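Side-chain contacts in putative phosphosugar isomerases (PDB 3FKJ), which probably binds a phosphorylated sugar or related carbohydrate derivative through its SIS domain and may act as an isomerase: residues A[58-61]-A[62-66]; A[230-233]-A[234-238]; A[277-280]-A[281-284]. All blocks are in the same frame, centred on the assembly; numbering follows the deposited sequence.

How the contacts relate
All three contacts lie within single helices of a chain with two parallel beta-sheets flanked by helices. Contact 1 belongs to helix 56-65, beside strands 42-47 and 70-75 of the first sheet; contact 2 (helix 223-238) and contact 3 (helix 274-286) each occupy the helix of a beta-alpha-beta unit of the second. Contacts 1 and 2 are buried, on opposite sides of the chain's centre, whereas contact 3 is partly buried and farther out, with R282 exposed. A salt bridge and ring faces mark contact 1, aliphatic packing and a wider turn contact 2, a guanidinium lying over backbone contact 3. All touch the second subunit.

Contact 1: A[58-61]-A[62-66]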
loop_
_atom_site.group_PDB
_atom_site.type_symbol
_atom_site.label_atom_id
_atom_site.label_comp_id
_atom_site.label_asym_id
_atom_site.label_seq_id
_atom_site.Cartn_x
_atom_site.Cartn_y
_atom_site.Cartn_z
ATOM N N GLY A 58 -10.821 8.693 2.349
ATOM C CA GLY A 58 -11.728 8.509 1.246
ATOM C C GLY A 58 -11.571 7.179 0.524
ATOM O O GLY A 58 -12.584 6.535 0.157
ATOM N N LYS A 59 -10.326 6.775 0.291
ATOM C CA LYS A 59 -10.050 5.483 -0.338
ATOM C C LYS A 59 -10.729 4.372 0.460
ATOM O O LYS A 59 -11.506 3.569 -0.094
ATOM C CB LYS A 59 -8.528 5.235 -0.463
ATOM C CG LYS A 59 -8.131 3.907 -1.163
ATOM C CD LYS A 59 -7.052 3.149 -0.430
ATOM C CE LYS A 59 -6.484 1.957 -1.225
ATOM N NZ LYS A 59 -7.461 0.953 -1.770
ATOM N N TYR A 60 -10.484 4.355 1.767
ATOM C CA TYR A 60 -11.034 3.321 2.647
ATOM C C TYR A 60 -12.577 3.324 2.657
ATOM O O TYR A 60 -13.217 2.259 2.575
ATOM C CB TYR A 60 -10.417 3.427 4.074
ATOM C CG TYR A 60 -10.931 2.379 5.046
ATOM C CD1 TYR A 60 -10.555 1.047 4.920
ATOM C CD2 TYR A 60 -11.822 2.703 6.057
ATOM C CE1 TYR A 60 -11.037 0.068 5.766
ATOM C CE2 TYR A 60 -12.333 1.692 6.930
ATOM C CZ TYR A 60 -11.905 0.398 6.786
ATOM O OH TYR A 60 -12.375 -0.595 7.626
ATOM N N PHE A 61 -13.174 4.509 2.737
ATOM C CA PHE A 61 -14.630 4.637 2.698
ATOM C C PHE A 61 -15.239 4.024 1.431
ATOM O O PHE A 61 -16.221 3.250 1.479
ATOM C CB PHE A 61 -15.034 6.126 2.826
ATOM C CG PHE A 61 -16.517 6.379 2.744
ATOM C CD1 PHE A 61 -17.325 6.218 3.856
ATOM C CD2 PHE A 61 -17.096 6.813 1.560
ATOM C CE1 PHE A 61 -18.698 6.463 3.793
ATOM C CE2 PHE A 61 -18.477 7.080 1.476
ATOM C CZ PHE A 61 -19.281 6.901 2.598
ATOM N N LEU A 62 -14.643 4.339 0.291
ATOM C CA LEU A 62 -15.162 3.843 -0.974
ATOM C C LEU A 62 -14.912 2.362 -1.096
ATOM O O LEU A 62 -15.777 1.643 -1.541
ATOM C CB LEU A 62 -14.566 4.604 -2.164
ATOM C CG LEU A 62 -14.911 6.103 -2.239
ATOM C CD1 LEU A 62 -14.018 6.782 -3.355
ATOM C CD2 LEU A 62 -16.413 6.314 -2.533
ATOM N N ASP A 63 -13.735 1.892 -0.719
ATOM C CA ASP A 63 -13.455 0.460 -0.779
ATOM C C ASP A 63 -14.468 -0.322 0.050
ATOM O O ASP A 63 -14.857 -1.408 -0.328
ATOM C CB ASP A 63 -12.049 0.138 -0.264
ATOM C CG ASP A 63 -10.974 0.567 -1.219
ATOM O OD1 ASP A 63 -11.260 0.905 -2.391
ATOM O OD2 ASP A 63 -9.818 0.538 -0.792
ATOM N N CYS A 64 -14.880 0.243 1.177
ATOM C CA CYS A 64 -15.891 -0.375 2.015
ATOM C C CYS A 64 -17.313 -0.247 1.488
ATOM O O CYS A 64 -18.071 -1.183 1.577
ATOM C CB CYS A 64 -15.843 0.237 3.399
ATOM S SG CYS A 64 -14.387 -0.223 4.349
ATOM N N GLU A 65 -17.663 0.925 0.972
ATOM C CA GLU A 65 -19.053 1.316 0.764
ATOM C C GLU A 65 -19.534 1.335 -0.697
ATOM O O GLU A 65 -20.682 1.020 -0.930
ATOM C CB GLU A 65 -19.301 2.689 1.374
ATOM C CG GLU A 65 -19.180 2.773 2.892
ATOM C CD GLU A 65 -20.239 1.967 3.644
ATOM O OE1 GLU A 65 -21.381 1.716 3.168
ATOM O OE2 GLU A 65 -19.914 1.579 4.746
ATOM N N ALA A 66 -18.670 1.679 -1.657
ATOM C CA ALA A 66 -19.014 1.723 -3.092
ATOM C C ALA A 66 -18.982 0.350 -3.757
ATOM O O ALA A 66 -17.959 -0.302 -3.737
ATOM C CB ALA A 66 -18.051 2.652 -3.841
#
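Four i to i+4 backbone bonds tie 58-61 to 62-65, from L62 N to G58 O, D63 N to K59 O, C64 N to Y60 O and E65 N to F61 O, as alpha-helix 56-65 of the SIS domain runs to its end before A66. Alongside the second of these, K59 and D63 form an i to i+4 salt bridge: K59 NZ lies 2.6 Å from D63 OD2 and takes the syn lone pair of that oxygen. The lysine chain bends at chi2 (-134°) and again at chi4, which carries its ammonium forward along the helix, toward the C-terminal end, to the D63 carboxylate.

One residue further along, C64 SG sits over a face of the Y60 ring, 3.7 Å from its centroid and offset toward the rim. This Cys sulfur-aromatic contact leaves Y60 OH to bond E310, while the backbone of C64 bonds to the second subunit. F61 repeats the pattern with carbon in place of sulfur: E65 CG makes a CH-pi contact over one face of the ring, and L160 and L167 of helix 155-170 also pack on F61. The E65 carboxylate reaches Y311 OH and, through a salt bridge, K85 of the second subunit. L62 packs on V71, F45 and A163; L62 CD2 lies 4.2 Å from F61 CD2, and L62 CG rests 3.4 Å from G58 O.

Contact 2: A[230-233]-A[234-238]; sequences SICI and LLEMQ
L235 N gives S230 O a nearly straight hydrogen bond of 3.1 Å, with an N-H...O angle of 172°. It spans five residues instead of four, as does the weak bond from E236 N to I231 O, so helix 223-238 widens into a pi-type turn here, within the unit strand 213-218, helix, strand 241-246. The four-residue spacing returns with M237 N to I233 O at 2.9 Å; that donor stands above the carbonyl plane, 51° out of it. Q238 NE2 gives M237 O a shorter bond, 2.7 Å, and also bonds H334 O. S230 OG bonds S242 on the following strand, and E236 OE2 makes a salt bridge with R339.

E236 extends back past the preceding turn, its CG anti to the backbone N (chi1 -172°), and this brings OE1 to 3.5 Å from C232 CA, alongside the cysteine. Selenomethionine M237 is also extended: M237 CG lies 3.0 Å and M237 CE 3.1 Å from C232 O, and M237 SE is 4.1 Å from I233 CD1. I231 CG2 meets L235 CD1 at 4.2 Å, on the side where P254 and Y215 of the second subunit pack. L234 points to a neighbouring side of the helix, onto V214 and M216 of strand 213-218.

The side chains thus touch through methyls and selenium, while the buried E236 carboxylate finds its charge partner, R339, outside the turn.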
loop_
_atom_site.group_PDB
_atom_site.type_symbol
_atom_site.label_atom_id
_atom_site.label_comp_id
_atom_site.label_asym_id
_atom_site.label_seq_id
_atom_site.Cartn_x
_atom_site.Cartn_y
_atom_site.Cartn_z
ATOM N N SER A 230 4.935 7.219 9.740
ATOM C CA SER A 230 6.197 6.559 9.439
ATOM C C SER A 230 7.076 7.320 8.457
ATOM O O SER A 230 8.237 7.607 8.754
ATOM C CB SER A 230 5.913 5.163 8.912
ATOM O OG SER A 230 7.103 4.443 8.750
ATOM N N ILE A 231 6.505 7.648 7.295
ATOM C CA ILE A 231 7.271 8.235 6.186
ATOM C C ILE A 231 7.394 9.769 6.294
ATOM O O ILE A 231 8.452 10.312 6.011
ATOM C CB ILE A 231 6.760 7.754 4.764
ATOM C CG1 ILE A 231 5.287 8.098 4.509
ATOM C CG2 ILE A 231 7.018 6.212 4.575
ATOM C CD1 ILE A 231 5.031 8.613 3.056
ATOM N N CYS A 232 6.352 10.447 6.783
ATOM C CA CYS A 232 6.334 11.906 6.812
ATOM C C CYS A 232 6.792 12.537 8.102
ATOM O O CYS A 232 7.043 13.722 8.100
ATOM C CB CYS A 232 4.922 12.438 6.507
ATOM S SG CYS A 232 4.401 12.013 4.852
ATOM N N ILE A 233 6.836 11.784 9.197
ATOM C CA ILE A 233 7.237 12.327 10.503
ATOM C C ILE A 233 8.518 11.653 11.007
ATOM O O ILE A 233 9.473 12.335 11.319
ATOM C CB ILE A 233 6.126 12.191 11.606
ATOM C CG1 ILE A 233 4.848 12.946 11.202
ATOM C CG2 ILE A 233 6.645 12.640 13.029
ATOM C CD1 ILE A 233 4.956 14.489 11.140
ATOM N N LEU A 234 8.550 10.333 11.073
ATOM C CA LEU A 234 9.652 9.640 11.737
ATOM C C LEU A 234 10.865 9.686 10.839
ATOM O O LEU A 234 11.889 10.213 11.256
ATOM C CB LEU A 234 9.264 8.228 12.163
ATOM C CG LEU A 234 8.295 8.143 13.367
ATOM C CD1 LEU A 234 7.875 6.703 13.664
ATOM C CD2 LEU A 234 8.888 8.735 14.650
ATOM N N LEU A 235 10.730 9.225 9.578
ATOM C CA LEU A 235 11.801 9.352 8.583
ATOM C C LEU A 235 12.032 10.845 8.190
ATOM O O LEU A 235 13.126 11.400 8.344
ATOM C CB LEU A 235 11.468 8.489 7.347
ATOM C CG LEU A 235 11.449 6.968 7.546
ATOM C CD1 LEU A 235 10.801 6.283 6.358
ATOM C CD2 LEU A 235 12.856 6.403 7.769
ATOM N N GLU A 236 10.992 11.510 7.713
ATOM C CA GLU A 236 11.170 12.848 7.148
ATOM C C GLU A 236 11.601 13.908 8.159
ATOM O O GLU A 236 12.490 14.728 7.867
ATOM C CB GLU A 236 9.886 13.324 6.455
ATOM C CG GLU A 236 10.032 14.639 5.674
ATOM C CD GLU A 236 8.724 15.106 5.111
ATOM O OE1 GLU A 236 7.898 14.226 4.761
ATOM O OE2 GLU A 236 8.499 16.350 5.036
HETATM N N MSE A 237 10.947 13.915 9.313
HETATM C CA MSE A 237 10.965 15.096 10.192
HETATM C C MSE A 237 11.671 14.838 11.501
HETATM O O MSE A 237 11.786 15.744 12.335
HETATM C CB MSE A 237 9.552 15.586 10.438
HETATM C CG MSE A 237 8.782 15.958 9.145
HETATM SE SE MSE A 237 7.340 17.290 9.428
HETATM C CE MSE A 237 6.206 16.757 8.016
ATOM N N GLN A 238 12.156 13.607 11.666
ATOM C CA GLN A 238 12.906 13.226 12.853
ATOM C C GLN A 238 14.151 12.433 12.588
ATOM O O GLN A 238 14.921 12.219 13.500
ATOM C CB GLN A 238 12.019 12.442 13.846
ATOM C CG GLN A 238 10.950 13.246 14.532
ATOM C CD GLN A 238 11.515 14.323 15.427
ATOM O OE1 GLN A 238 11.974 14.043 16.514
ATOM N NE2 GLN A 238 11.440 15.557 14.983
#

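Contact 3: A[277-280]-A[281-284]; sequences DDRA and IRFI
The guanidinium of R282 lies back over the previous turn of helix 274-286, with D278 O and R279 CA both beneath one of its faces, each about 3.5 Å from the plane and offset toward the rim. R282 NH2 reaches R279 CG at 3.8 Å, and R282 NH1 approaches D278 CB at 3.9 Å. The bend at chi3 (-61°) folds the arginine back, and its chain crosses that of R279 at about a right angle. The two guanidinium planes are 25° apart but do not stack: R279 stretches away to make salt bridges with E104 and the C-terminal carboxylate of Y347, both of the second subunit, and a cation-pi contact with F251. The F283 ring leads away from this turn and meets F251 of its own chain and Y341 of the second subunit edge-to-face.

On another side of the helix, I281 runs beside D278 and points the same way, I281 CD1 3.6 Å from D278 OD1, an oxygen that bonds Q268 NE2. I281 CG1 rests on D277 O, which accepts I281 N at 3.0 Å. A280 O repeats this one turn later, taking I284 N in a nearly straight bond while A280 CB touches I284 CD1 at 4.3 Å. Both isoleucines pack on strands 263-268 and 290-295, joining this beta-alpha-beta helix to its sheet.

The charges thus part ways: R279 turns its salt bridges to the second subunit and keeps F251 of its own chain, whereas R282 lies over backbone, R282 NH1 5.5 Å from D278 OD2, where any pull is probably modest.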
loop_
_atom_site.group_PDB
_atom_site.type_symbol
_atom_site.label_atom_id
_atom_site.label_comp_id
_atom_site.label_asym_id
_atom_site.label_seq_id
_atom_site.Cartn_x
_atom_site.Cartn_y
_atom_site.Cartn_z
ATOM N N ASP A 277 -6.236 -5.143 15.616
ATOM C CA ASP A 277 -5.401 -4.321 16.484
ATOM C C ASP A 277 -5.228 -4.963 17.873
ATOM O O ASP A 277 -4.117 -5.006 18.420
ATOM C CB ASP A 277 -5.990 -2.886 16.592
ATOM C CG ASP A 277 -6.051 -2.155 15.252
ATOM O OD1 ASP A 277 -5.432 -2.623 14.253
ATOM O OD2 ASP A 277 -6.724 -1.111 15.223
ATOM N N ASP A 278 -6.321 -5.475 18.442
ATOM C CA ASP A 278 -6.280 -6.137 19.757
ATOM C C ASP A 278 -5.411 -7.394 19.745
ATOM O O ASP A 278 -4.726 -7.706 20.734
ATOM C CB ASP A 278 -7.690 -6.497 20.234
ATOM C CG ASP A 278 -8.439 -5.309 20.835
ATOM O OD1 ASP A 278 -7.793 -4.408 21.394
ATOM O OD2 ASP A 278 -9.689 -5.298 20.773
ATOM N N ARG A 279 -5.450 -8.115 18.631
ATOM C CA ARG A 279 -4.570 -9.274 18.440
ATOM C C ARG A 279 -3.069 -8.906 18.528
ATOM O O ARG A 279 -2.268 -9.619 19.163
ATOM C CB ARG A 279 -4.882 -9.961 17.109
ATOM C CG ARG A 279 -4.250 -11.310 16.981
ATOM C CD ARG A 279 -4.274 -11.768 15.579
ATOM N NE ARG A 279 -3.626 -13.060 15.444
ATOM C CZ ARG A 279 -3.450 -13.693 14.286
ATOM N NH1 ARG A 279 -3.904 -13.197 13.162
ATOM N NH2 ARG A 279 -2.846 -14.867 14.262
ATOM N N ALA A 280 -2.720 -7.785 17.898
ATOM C CA ALA A 280 -1.363 -7.259 17.914
ATOM C C ALA A 280 -0.955 -6.796 19.318
ATOM O O ALA A 280 0.165 -7.044 19.746
ATOM C CB ALA A 280 -1.212 -6.111 16.900
ATOM N N ILE A 281 -1.865 -6.125 20.018
ATOM C CA ILE A 281 -1.605 -5.587 21.345
ATOM C C ILE A 281 -1.255 -6.721 22.312
ATOM O O ILE A 281 -0.250 -6.654 22.986
ATOM C CB ILE A 281 -2.822 -4.790 21.885
ATOM C CG1 ILE A 281 -3.075 -3.543 21.034
ATOM C CG2 ILE A 281 -2.634 -4.369 23.350
ATOM C CD1 ILE A 281 -4.498 -2.987 21.246
ATOM N N ARG A 282 -2.070 -7.768 22.340
ATOM C CA ARG A 282 -1.826 -8.915 23.192
ATOM C C ARG A 282 -0.449 -9.505 22.962
ATOM O O ARG A 282 0.260 -9.817 23.919
ATOM C CB ARG A 282 -2.892 -9.993 22.984
ATOM C CG ARG A 282 -4.296 -9.542 23.381
ATOM C CD ARG A 282 -5.272 -10.713 23.461
ATOM N NE ARG A 282 -5.418 -11.408 22.171
ATOM C CZ ARG A 282 -6.340 -11.138 21.244
ATOM N NH1 ARG A 282 -7.245 -10.181 21.432
ATOM N NH2 ARG A 282 -6.364 -11.846 20.117
ATOM N N PHE A 283 -0.076 -9.658 21.696
ATOM C CA PHE A 283 1.207 -10.242 21.350
ATOM C C PHE A 283 2.379 -9.307 21.715
ATOM O O PHE A 283 3.348 -9.743 22.354
ATOM C CB PHE A 283 1.275 -10.581 19.854
ATOM C CG PHE A 283 2.583 -11.211 19.452
ATOM C CD1 PHE A 283 2.712 -12.593 19.392
ATOM C CD2 PHE A 283 3.698 -10.427 19.179
ATOM C CE1 PHE A 283 3.916 -13.175 19.048
ATOM C CE2 PHE A 283 4.903 -11.017 18.840
ATOM C CZ PHE A 283 5.002 -12.370 18.741
ATOM N N ILE A 284 2.305 -8.048 21.288
ATOM C CA ILE A 284 3.354 -7.056 21.615
ATOM C C ILE A 284 3.583 -6.961 23.145
ATOM O O ILE A 284 4.714 -6.826 23.599
ATOM C CB ILE A 284 3.034 -5.649 21.064
ATOM C CG1 ILE A 284 2.869 -5.647 19.524
ATOM C CG2 ILE A 284 4.128 -4.661 21.450
ATOM C CD1 ILE A 284 2.147 -4.430 19.026
#